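PDB 6EU4: tail spike protein from Acinetobacter phage vB_AbaP_AS12, which probably binds the capsule polysaccharide of its Acinetobacter baumannii host and degrades it, serving as the trimeric host-recognition spike of the phage tail. Local coordinates for residues N190-G195 and L218-S223; A238-W243 and N268-F273; W264-T269 and D287-Q292. One frame throughout, in Å; residues are numbered along the deposited sequence.

Contact 1. Residues N190-G195 and L218-S223; sequences NNHLSG and LSTYKS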
loop_
_atom_site.group_PDB
_atom_site.type_symbol
_atom_site.label_atom_id
_atom_site.label_comp_id
_atom_site.label_asym_id
_atom_site.label_seq_id
_atom_site.Cartn_x
_atom_site.Cartn_y
_atom_site.Cartn_z
ATOM N N ASN A 190 13.941 -20.338 -9.767
ATOM C CA ASN A 190 15.213 -19.637 -9.584
ATOM C C ASN A 190 15.772 -19.119 -10.902
ATOM O O ASN A 190 16.980 -19.119 -11.128
ATOM C CB ASN A 190 16.214 -20.529 -8.863
ATOM C CG ASN A 190 15.714 -20.955 -7.499
ATOM O OD1 ASN A 190 15.311 -22.101 -7.298
ATOM N ND2 ASN A 190 15.691 -20.017 -6.563
ATOM N N ASN A 191 14.887 -18.601 -11.744
ATOM C CA ASN A 191 15.258 -17.976 -12.999
ATOM C C ASN A 191 15.216 -16.463 -12.846
ATOM O O ASN A 191 14.470 -15.918 -12.027
ATOM C CB ASN A 191 14.318 -18.420 -14.111
ATOM C CG ASN A 191 14.387 -19.911 -14.347
ATOM O OD1 ASN A 191 15.457 -20.462 -14.533
ATOM N ND2 ASN A 191 13.244 -20.571 -14.296
ATOM N N HIS A 192 16.031 -15.789 -13.638
ATOM C CA HIS A 192 16.226 -14.346 -13.511
ATOM C C HIS A 192 16.403 -13.823 -14.930
ATOM O O HIS A 192 17.507 -13.859 -15.488
ATOM C CB HIS A 192 17.401 -14.047 -12.586
ATOM C CG HIS A 192 17.226 -14.683 -11.238
ATOM N ND1 HIS A 192 16.301 -14.220 -10.325
ATOM C CD2 HIS A 192 17.749 -15.817 -10.705
ATOM C CE1 HIS A 192 16.305 -15.007 -9.263
ATOM N NE2 HIS A 192 17.165 -15.993 -9.473
ATOM N N LEU A 193 15.298 -13.370 -15.513
ATOM C CA LEU A 193 15.241 -12.950 -16.904
ATOM C C LEU A 193 15.085 -11.441 -16.975
ATOM O O LEU A 193 14.281 -10.870 -16.230
ATOM C CB LEU A 193 14.058 -13.597 -17.619
ATOM C CG LEU A 193 14.215 -14.999 -18.174
ATOM C CD1 LEU A 193 14.824 -15.929 -17.169
ATOM C CD2 LEU A 193 12.892 -15.523 -18.709
ATOM N N SER A 194 15.833 -10.787 -17.870
ATOM C CA SER A 194 15.670 -9.341 -17.964
ATOM C C SER A 194 16.080 -8.785 -19.317
ATOM O O SER A 194 17.081 -9.215 -19.898
ATOM C CB SER A 194 16.470 -8.609 -16.885
ATOM O OG SER A 194 17.841 -8.877 -16.991
ATOM N N GLY A 195 15.323 -7.790 -19.777
ATOM C CA GLY A 195 15.824 -6.881 -20.798
ATOM C C GLY A 195 15.692 -7.348 -22.225
ATOM O O GLY A 195 16.630 -7.169 -23.026
ATOM N N LEU A 218 9.893 -18.797 -7.439
ATOM C CA LEU A 218 11.155 -18.326 -6.878
ATOM C C LEU A 218 12.023 -17.633 -7.931
ATOM O O LEU A 218 13.207 -17.939 -8.088
ATOM C CB LEU A 218 11.905 -19.493 -6.239
ATOM C CG LEU A 218 11.163 -20.194 -5.109
ATOM C CD1 LEU A 218 11.797 -21.565 -4.871
ATOM C CD2 LEU A 218 11.171 -19.381 -3.829
ATOM N N SER A 219 11.422 -16.690 -8.665
ATOM C CA SER A 219 12.053 -16.145 -9.865
ATOM C C SER A 219 11.826 -14.647 -9.949
ATOM O O SER A 219 10.914 -14.094 -9.318
ATOM C CB SER A 219 11.509 -16.785 -11.143
ATOM O OG SER A 219 11.892 -18.143 -11.247
ATOM N N THR A 220 12.654 -13.996 -10.771
ATOM C CA THR A 220 12.457 -12.589 -11.094
ATOM C C THR A 220 12.401 -12.416 -12.606
ATOM O O THR A 220 13.215 -12.988 -13.345
ATOM C CB THR A 220 13.552 -11.675 -10.521
ATOM O OG1 THR A 220 14.825 -12.027 -11.071
ATOM C CG2 THR A 220 13.616 -11.782 -8.997
ATOM N N TYR A 221 11.434 -11.615 -13.037
ATOM C CA TYR A 221 11.233 -11.235 -14.429
ATOM C C TYR A 221 11.254 -9.710 -14.475
ATOM O O TYR A 221 10.493 -9.062 -13.748
ATOM C CB TYR A 221 9.894 -11.778 -14.953
ATOM C CG TYR A 221 9.838 -13.288 -15.028
ATOM C CD1 TYR A 221 9.502 -14.047 -13.913
ATOM C CD2 TYR A 221 10.122 -13.957 -16.215
ATOM C CE1 TYR A 221 9.455 -15.440 -13.974
ATOM C CE2 TYR A 221 10.080 -15.361 -16.286
ATOM C CZ TYR A 221 9.751 -16.092 -15.169
ATOM O OH TYR A 221 9.713 -17.470 -15.233
ATOM N N LYS A 222 12.124 -9.138 -15.304
ATOM C CA LYS A 222 12.282 -7.683 -15.342
ATOM C C LYS A 222 12.450 -7.206 -16.775
ATOM O O LYS A 222 13.201 -7.806 -17.545
ATOM C CB LYS A 222 13.498 -7.227 -14.532
ATOM C CG LYS A 222 13.483 -7.627 -13.069
ATOM C CD LYS A 222 14.571 -6.874 -12.280
ATOM C CE LYS A 222 14.544 -7.190 -10.768
ATOM N NZ LYS A 222 13.253 -6.823 -10.146
ATOM N N SER A 223 11.757 -6.125 -17.133
ATOM C CA SER A 223 11.991 -5.458 -18.408
ATOM C C SER A 223 11.868 -6.442 -19.566
ATOM O O SER A 223 12.756 -6.581 -20.421
ATOM C CB SER A 223 13.344 -4.753 -18.393
ATOM O OG SER A 223 13.305 -3.746 -17.381
HETATM O O HOH W 1 10.639 -19.235 -13.412
HETATM O O HOH W 2 15.294 -10.650 -13.426
#
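H192 turns its CG anti to its own carbonyl carbon (chi1 -56°), while T220 holds OG1 between its backbone N and carbonyl carbon (chi1 62°); the two torsions bring imidazole and hydroxyl together across neighbouring coils of a parallel beta-helix, the fold usual in phage tailspikes. H192 ND1 and T220 OG1 lie 2.7 Å apart in a nearly straight hydrogen bond (166°), with the hydroxyl at the ring edge, close to the ring plane. The other ring nitrogen, NE2, bonds to E144 of the second subunit, so this histidine reaches from the sheet to the trimer interface. T220 OG1 has a second partner in water 2, at 2.8 Å, and the same water donates to L193 O.

Between the two strands runs a regular parallel ladder: N191 O takes T220 N, L193 N gives to T220 O, and L193 O takes K222 N. On the face away from H192 and T220, L193 CD2 packs 3.7 Å from Y221 CE2, approaching the ring obliquely, the two side chains alongside each other and pointing the same way.

A second polar cluster gathers round S219. Its OG accepts N191 N at 3.1 Å and a hydrogen bond from water 1 at 2.7 Å, and bonds to A217 O, so three partners grip one buried hydroxyl. Water 1 also meets N191 ND2 and Y221 OH, and Y133 OH binds Y221 OH as well. N191 OD1 accepts from T137 N, and ND2 also donates to N134 O. K222 leads its amine away from S194 to two carboxylates, E244 of its own chain and E244 of the second subunit. Where the chain turns the corner, G195 N closes the ladder on K222 O at 3.1 Å, with a weak second bond to S223 O.

Contact 2. Residues A238-W243 and N268-F273; sequences AWMCTW and NTTQTF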
loop_
_atom_site.group_PDB
_atom_site.type_symbol
_atom_site.label_atom_id
_atom_site.label_comp_id
_atom_site.label_asym_id
_atom_site.label_seq_id
_atom_site.Cartn_x
_atom_site.Cartn_y
_atom_site.Cartn_z
ATOM N N ALA A 238 2.122 -20.278 -10.050
ATOM C CA ALA A 238 3.288 -19.432 -9.859
ATOM C C ALA A 238 3.338 -19.029 -8.396
ATOM O O ALA A 238 2.317 -18.630 -7.821
ATOM C CB ALA A 238 3.210 -18.185 -10.759
ATOM N N TRP A 239 4.509 -19.138 -7.787
ATOM C CA TRP A 239 4.641 -18.664 -6.417
ATOM C C TRP A 239 6.001 -18.028 -6.185
ATOM O O TRP A 239 7.013 -18.433 -6.768
ATOM C CB TRP A 239 4.366 -19.787 -5.422
ATOM C CG TRP A 239 5.192 -21.042 -5.549
ATOM C CD1 TRP A 239 5.014 -22.077 -6.447
ATOM C CD2 TRP A 239 6.298 -21.406 -4.734
ATOM N NE1 TRP A 239 5.942 -23.057 -6.219
ATOM C CE2 TRP A 239 6.746 -22.669 -5.176
ATOM C CE3 TRP A 239 6.956 -20.787 -3.660
ATOM C CZ2 TRP A 239 7.830 -23.317 -4.596
ATOM C CZ3 TRP A 239 8.023 -21.441 -3.078
ATOM C CH2 TRP A 239 8.444 -22.696 -3.549
HETATM N N MSE A 240 6.005 -16.994 -5.353
HETATM C CA MSE A 240 7.237 -16.284 -5.040
HETATM C C MSE A 240 7.958 -15.829 -6.311
HETATM O O MSE A 240 9.131 -16.159 -6.536
HETATM C CB MSE A 240 8.162 -17.150 -4.175
HETATM C CG MSE A 240 7.719 -17.240 -2.747
HETATM SE SE MSE A 240 8.130 -15.536 -1.827
HETATM C CE MSE A 240 7.095 -15.860 -0.212
ATOM N N CYS A 241 7.256 -15.038 -7.131
ATOM C CA CYS A 241 7.857 -14.426 -8.309
ATOM C C CYS A 241 7.578 -12.936 -8.297
ATOM O O CYS A 241 6.495 -12.500 -7.883
ATOM C CB CYS A 241 7.329 -15.019 -9.616
ATOM S SG CYS A 241 7.675 -16.773 -9.871
ATOM N N THR A 242 8.565 -12.157 -8.736
ATOM C CA THR A 242 8.373 -10.731 -8.945
ATOM C C THR A 242 8.513 -10.402 -10.420
ATOM O O THR A 242 9.278 -11.037 -11.158
ATOM C CB THR A 242 9.357 -9.883 -8.134
ATOM O OG1 THR A 242 10.685 -10.106 -8.609
ATOM C CG2 THR A 242 9.283 -10.227 -6.650
ATOM N N TRP A 243 7.736 -9.402 -10.829
ATOM C CA TRP A 243 7.620 -8.955 -12.209
ATOM C C TRP A 243 7.756 -7.442 -12.182
ATOM O O TRP A 243 6.930 -6.765 -11.562
ATOM C CB TRP A 243 6.265 -9.347 -12.817
ATOM C CG TRP A 243 5.893 -10.820 -12.663
ATOM C CD1 TRP A 243 5.401 -11.419 -11.536
ATOM C CD2 TRP A 243 5.983 -11.854 -13.655
ATOM N NE1 TRP A 243 5.189 -12.758 -11.763
ATOM C CE2 TRP A 243 5.541 -13.054 -13.051
ATOM C CE3 TRP A 243 6.393 -11.887 -14.987
ATOM C CZ2 TRP A 243 5.507 -14.264 -13.734
ATOM C CZ3 TRP A 243 6.347 -13.094 -15.666
ATOM C CH2 TRP A 243 5.906 -14.262 -15.036
ATOM N N ASN A 268 -1.700 -20.062 -6.691
ATOM C CA ASN A 268 -0.615 -19.099 -6.824
ATOM C C ASN A 268 -0.411 -18.394 -5.491
ATOM O O ASN A 268 -1.358 -18.222 -4.721
ATOM C CB ASN A 268 -0.889 -18.017 -7.865
ATOM C CG ASN A 268 -1.218 -18.568 -9.230
ATOM O OD1 ASN A 268 -0.327 -18.846 -10.025
ATOM N ND2 ASN A 268 -2.505 -18.735 -9.506
ATOM N N THR A 269 0.829 -17.990 -5.216
ATOM C CA THR A 269 1.053 -17.103 -4.086
ATOM C C THR A 269 2.079 -16.043 -4.451
ATOM O O THR A 269 2.896 -16.210 -5.353
ATOM C CB THR A 269 1.562 -17.799 -2.807
ATOM O OG1 THR A 269 2.933 -18.147 -3.000
ATOM C CG2 THR A 269 0.733 -19.026 -2.441
ATOM N N THR A 270 2.020 -14.953 -3.701
ATOM C CA THR A 270 3.110 -13.977 -3.583
ATOM C C THR A 270 3.712 -13.620 -4.951
ATOM O O THR A 270 4.927 -13.702 -5.186
ATOM C CB THR A 270 4.176 -14.469 -2.585
ATOM O OG1 THR A 270 4.657 -15.781 -2.920
ATOM C CG2 THR A 270 3.609 -14.474 -1.171
ATOM N N GLN A 271 2.839 -13.140 -5.846
ATOM C CA GLN A 271 3.253 -12.510 -7.102
ATOM C C GLN A 271 3.198 -10.998 -6.931
ATOM O O GLN A 271 2.168 -10.456 -6.518
ATOM C CB GLN A 271 2.355 -12.920 -8.275
ATOM C CG GLN A 271 2.281 -14.417 -8.513
ATOM C CD GLN A 271 3.608 -15.004 -8.956
ATOM O OE1 GLN A 271 4.094 -14.729 -10.059
ATOM N NE2 GLN A 271 4.203 -15.827 -8.102
ATOM N N THR A 272 4.309 -10.325 -7.212
ATOM C CA THR A 272 4.363 -8.869 -7.185
ATOM C C THR A 272 4.571 -8.357 -8.601
ATOM O O THR A 272 5.424 -8.872 -9.332
ATOM C CB THR A 272 5.507 -8.349 -6.299
ATOM O OG1 THR A 272 5.361 -8.826 -4.957
ATOM C CG2 THR A 272 5.471 -6.808 -6.223
ATOM N N PHE A 273 3.821 -7.310 -8.959
ATOM C CA PHE A 273 3.935 -6.632 -10.249
ATOM C C PHE A 273 4.187 -5.162 -9.985
ATOM O O PHE A 273 3.357 -4.500 -9.354
ATOM C CB PHE A 273 2.665 -6.794 -11.084
ATOM C CG PHE A 273 2.293 -8.230 -11.340
ATOM C CD1 PHE A 273 1.507 -8.922 -10.440
ATOM C CD2 PHE A 273 2.723 -8.886 -12.483
ATOM C CE1 PHE A 273 1.173 -10.252 -10.668
ATOM C CE2 PHE A 273 2.393 -10.223 -12.699
ATOM C CZ PHE A 273 1.618 -10.887 -11.803
#
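W243 and F273 lie side by side, pointing the same way, and overlap as an offset stack: the five-membered ring of W243 and the F273 ring have centroids 4.5 Å apart and planes 14° from parallel. The closest touch is F273 CE2 against W243 CD1, 3.4 Å, near the rim of the indole face. Y221 stacks on the opposite face, so the indole is the middle layer of an aromatic pile running along the parallel beta-helix from coil to coil.

Q271 meets the same indole quite differently. Its amide plane stands 65° to the ring, and OE1 sits in the indole plane, taking NE1-H at 2.8 Å in an almost straight bond (172°). The bend at chi2 folds the glutamine back along its own strand, where NE2 donates to T269 O at 3.1 Å. That carbonyl also receives M240 N, 3.2 Å away and from the other face of its plane. OE1 further touches C241 CB, and A238 CB lies against the amide too.

At the corner, T270 points across to the selenomethionine M240. T270 OG1 takes a weak bond from M240 N, sits 3.4 Å from M240 CG, and is joined to T269 OG1 by a hydrogen bond. N268 OD1 accepts A238 N at 2.8 Å, extending the pairing beyond the T269 N to A238 O bond. On the opposite side of the sheet from Q271, T242 OG1 bonds to E244 of the second subunit.

With its oxygen used by the indole N-H and its nitrogen by a backbone carbonyl, the Q271 amide has a definite flip and probably little freedom to rotate: each polar end has a hydrogen-bond partner in a buried setting, and the indole is fixed by its edge as well as by its stacked faces.

Contact 3. Residues W264-T269 and D287-Q292; sequences WTPNNT and DLNKMQ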
loop_
_atom_site.group_PDB
_atom_site.type_symbol
_atom_site.label_atom_id
_atom_site.label_comp_id
_atom_site.label_asym_id
_atom_site.label_seq_id
_atom_site.Cartn_x
_atom_site.Cartn_y
_atom_site.Cartn_z
ATOM N N TRP A 264 -3.225 -29.700 -13.936
ATOM C CA TRP A 264 -2.710 -29.185 -12.670
ATOM C C TRP A 264 -3.731 -28.257 -12.028
ATOM O O TRP A 264 -4.290 -27.383 -12.695
ATOM C CB TRP A 264 -1.415 -28.433 -12.929
ATOM C CG TRP A 264 -0.584 -28.090 -11.759
ATOM C CD1 TRP A 264 -0.744 -27.023 -10.909
ATOM C CD2 TRP A 264 0.592 -28.778 -11.325
ATOM N NE1 TRP A 264 0.259 -27.019 -9.976
ATOM C CE2 TRP A 264 1.091 -28.084 -10.206
ATOM C CE3 TRP A 264 1.272 -29.914 -11.779
ATOM C CZ2 TRP A 264 2.233 -28.491 -9.528
ATOM C CZ3 TRP A 264 2.405 -30.321 -11.105
ATOM C CH2 TRP A 264 2.877 -29.608 -9.988
ATOM N N THR A 265 -3.960 -28.432 -10.737
ATOM C CA THR A 265 -4.887 -27.555 -10.027
ATOM C C THR A 265 -4.324 -26.143 -9.877
ATOM O O THR A 265 -3.271 -25.973 -9.236
ATOM C CB THR A 265 -5.188 -28.147 -8.659
ATOM O OG1 THR A 265 -5.871 -29.402 -8.842
ATOM C CG2 THR A 265 -6.039 -27.203 -7.837
ATOM N N PRO A 266 -5.002 -25.109 -10.385
ATOM C CA PRO A 266 -4.494 -23.740 -10.226
ATOM C C PRO A 266 -4.316 -23.340 -8.774
ATOM O O PRO A 266 -5.178 -23.570 -7.923
ATOM C CB PRO A 266 -5.568 -22.878 -10.898
ATOM C CG PRO A 266 -6.169 -23.770 -11.903
ATOM C CD PRO A 266 -6.178 -25.139 -11.272
ATOM N N ASN A 267 -3.184 -22.702 -8.510
ATOM C CA ASN A 267 -2.885 -22.123 -7.208
ATOM C C ASN A 267 -1.691 -21.208 -7.380
ATOM O O ASN A 267 -0.765 -21.550 -8.110
ATOM C CB ASN A 267 -2.568 -23.203 -6.167
ATOM C CG ASN A 267 -2.458 -22.638 -4.767
ATOM O OD1 ASN A 267 -1.389 -22.646 -4.149
ATOM N ND2 ASN A 267 -3.559 -22.113 -4.271
ATOM N N ASN A 268 -1.700 -20.062 -6.691
ATOM C CA ASN A 268 -0.615 -19.099 -6.824
ATOM C C ASN A 268 -0.411 -18.394 -5.491
ATOM O O ASN A 268 -1.358 -18.222 -4.721
ATOM C CB ASN A 268 -0.889 -18.017 -7.865
ATOM C CG ASN A 268 -1.218 -18.568 -9.230
ATOM O OD1 ASN A 268 -0.327 -18.846 -10.025
ATOM N ND2 ASN A 268 -2.505 -18.735 -9.506
ATOM N N THR A 269 0.829 -17.990 -5.216
ATOM C CA THR A 269 1.053 -17.103 -4.086
ATOM C C THR A 269 2.079 -16.043 -4.451
ATOM O O THR A 269 2.896 -16.210 -5.353
ATOM C CB THR A 269 1.562 -17.799 -2.807
ATOM O OG1 THR A 269 2.933 -18.147 -3.000
ATOM C CG2 THR A 269 0.733 -19.026 -2.441
ATOM N N ASP A 287 -6.408 -11.872 -16.286
ATOM C CA ASP A 287 -7.290 -12.996 -16.001
ATOM C C ASP A 287 -6.610 -13.764 -14.869
ATOM O O ASP A 287 -5.670 -14.520 -15.114
ATOM C CB ASP A 287 -7.496 -13.852 -17.256
ATOM C CG ASP A 287 -8.474 -14.995 -17.047
ATOM O OD1 ASP A 287 -8.766 -15.343 -15.873
ATOM O OD2 ASP A 287 -8.950 -15.560 -18.067
ATOM N N LEU A 288 -7.047 -13.522 -13.631
ATOM C CA LEU A 288 -6.389 -14.021 -12.431
ATOM C C LEU A 288 -7.284 -15.026 -11.727
ATOM O O LEU A 288 -8.470 -14.757 -11.477
ATOM C CB LEU A 288 -6.060 -12.877 -11.473
ATOM C CG LEU A 288 -5.280 -11.716 -12.081
ATOM C CD1 LEU A 288 -5.008 -10.704 -10.994
ATOM C CD2 LEU A 288 -3.967 -12.176 -12.719
ATOM N N ASN A 289 -6.723 -16.186 -11.435
ATOM C CA ASN A 289 -7.429 -17.257 -10.755
ATOM C C ASN A 289 -6.531 -17.824 -9.663
ATOM O O ASN A 289 -5.366 -18.148 -9.921
ATOM C CB ASN A 289 -7.829 -18.341 -11.762
ATOM C CG ASN A 289 -8.540 -19.501 -11.109
ATOM O OD1 ASN A 289 -9.456 -19.315 -10.289
ATOM N ND2 ASN A 289 -8.117 -20.719 -11.455
ATOM N N LYS A 290 -7.061 -17.905 -8.445
ATOM C CA LYS A 290 -6.330 -18.429 -7.287
ATOM C C LYS A 290 -5.019 -17.678 -7.074
ATOM O O LYS A 290 -3.984 -18.265 -6.753
ATOM C CB LYS A 290 -6.092 -19.931 -7.424
ATOM C CG LYS A 290 -7.374 -20.769 -7.422
ATOM C CD LYS A 290 -8.003 -20.889 -6.028
ATOM C CE LYS A 290 -9.185 -21.880 -6.016
ATOM N NZ LYS A 290 -9.663 -22.189 -4.629
HETATM N N MSE A 291 -5.086 -16.357 -7.191
HETATM C CA MSE A 291 -3.933 -15.511 -7.005
HETATM C C MSE A 291 -3.921 -14.950 -5.584
HETATM O O MSE A 291 -4.526 -13.903 -5.308
HETATM C CB MSE A 291 -3.936 -14.382 -8.055
HETATM C CG MSE A 291 -3.346 -14.856 -9.400
HETATM SE SE MSE A 291 -1.373 -14.943 -9.358
HETATM C CE MSE A 291 -0.942 -13.244 -10.132
ATOM N N GLN A 292 -3.213 -15.638 -4.690
ATOM C CA GLN A 292 -3.151 -15.248 -3.290
ATOM C C GLN A 292 -1.941 -14.351 -3.041
ATOM O O GLN A 292 -0.862 -14.577 -3.601
ATOM C CB GLN A 292 -3.065 -16.482 -2.388
ATOM C CG GLN A 292 -3.911 -17.679 -2.835
ATOM C CD GLN A 292 -5.365 -17.316 -3.023
ATOM O OE1 GLN A 292 -5.802 -16.239 -2.625
ATOM N NE2 GLN A 292 -6.126 -18.218 -3.630
#
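The carboxamide of N268 reaches across to the next coil of the parallel beta-helix and donates from ND2 to K290 O at 3.2 Å. The acceptor lies near the amide plane of N268, but the donor stands well above the carbonyl plane of K290, 75° out of it. The selenium of M291 packs against the same side chain, with SE 3.5 Å from N268 CB and almost as near to CG. The backbones pair loosely here: Q292 N gives to N268 O at 3.2 Å, again from above the carbonyl plane.

Earlier in the chain, the ring of P266 leans on N289, with CB 3.4 Å from ND2, and P266 O rests against K290 CG, 3.6 Å away.

A second shell holds these groups in place. The N268 amide, tied through OD1 to the preceding coil, here uses its nitrogen. K290 takes a left-handed backbone conformation, turning the chain between the strand at 287-289 and the weakly bonded one at M291. The M291 side chain also packs on F257 and F273, while G258 O binds N289 ND2 and S320 OG bonds to M291 N.

The three contacts follow one another along both the chain and the beta-helix. Contact 1 joins strands 192-194 and 219-229, contact 2 joins 237-239 and 241-250 to 268-274, and contact 3 carries 268-274 on to 284-304. Centres of contacts 1 and 2 are about 11 Å apart, those of 2 and 3 about 10 Å, and those of 1 and 3 about 20 Å. Strands 219-229 and 241-250 are direct neighbours, with a probable hydrogen bond from Y221 N to T242 O; contacts 2 and 3 share N268 and T269. All three touch the second subunit, so this stretch of coils also contributes to the trimer interface.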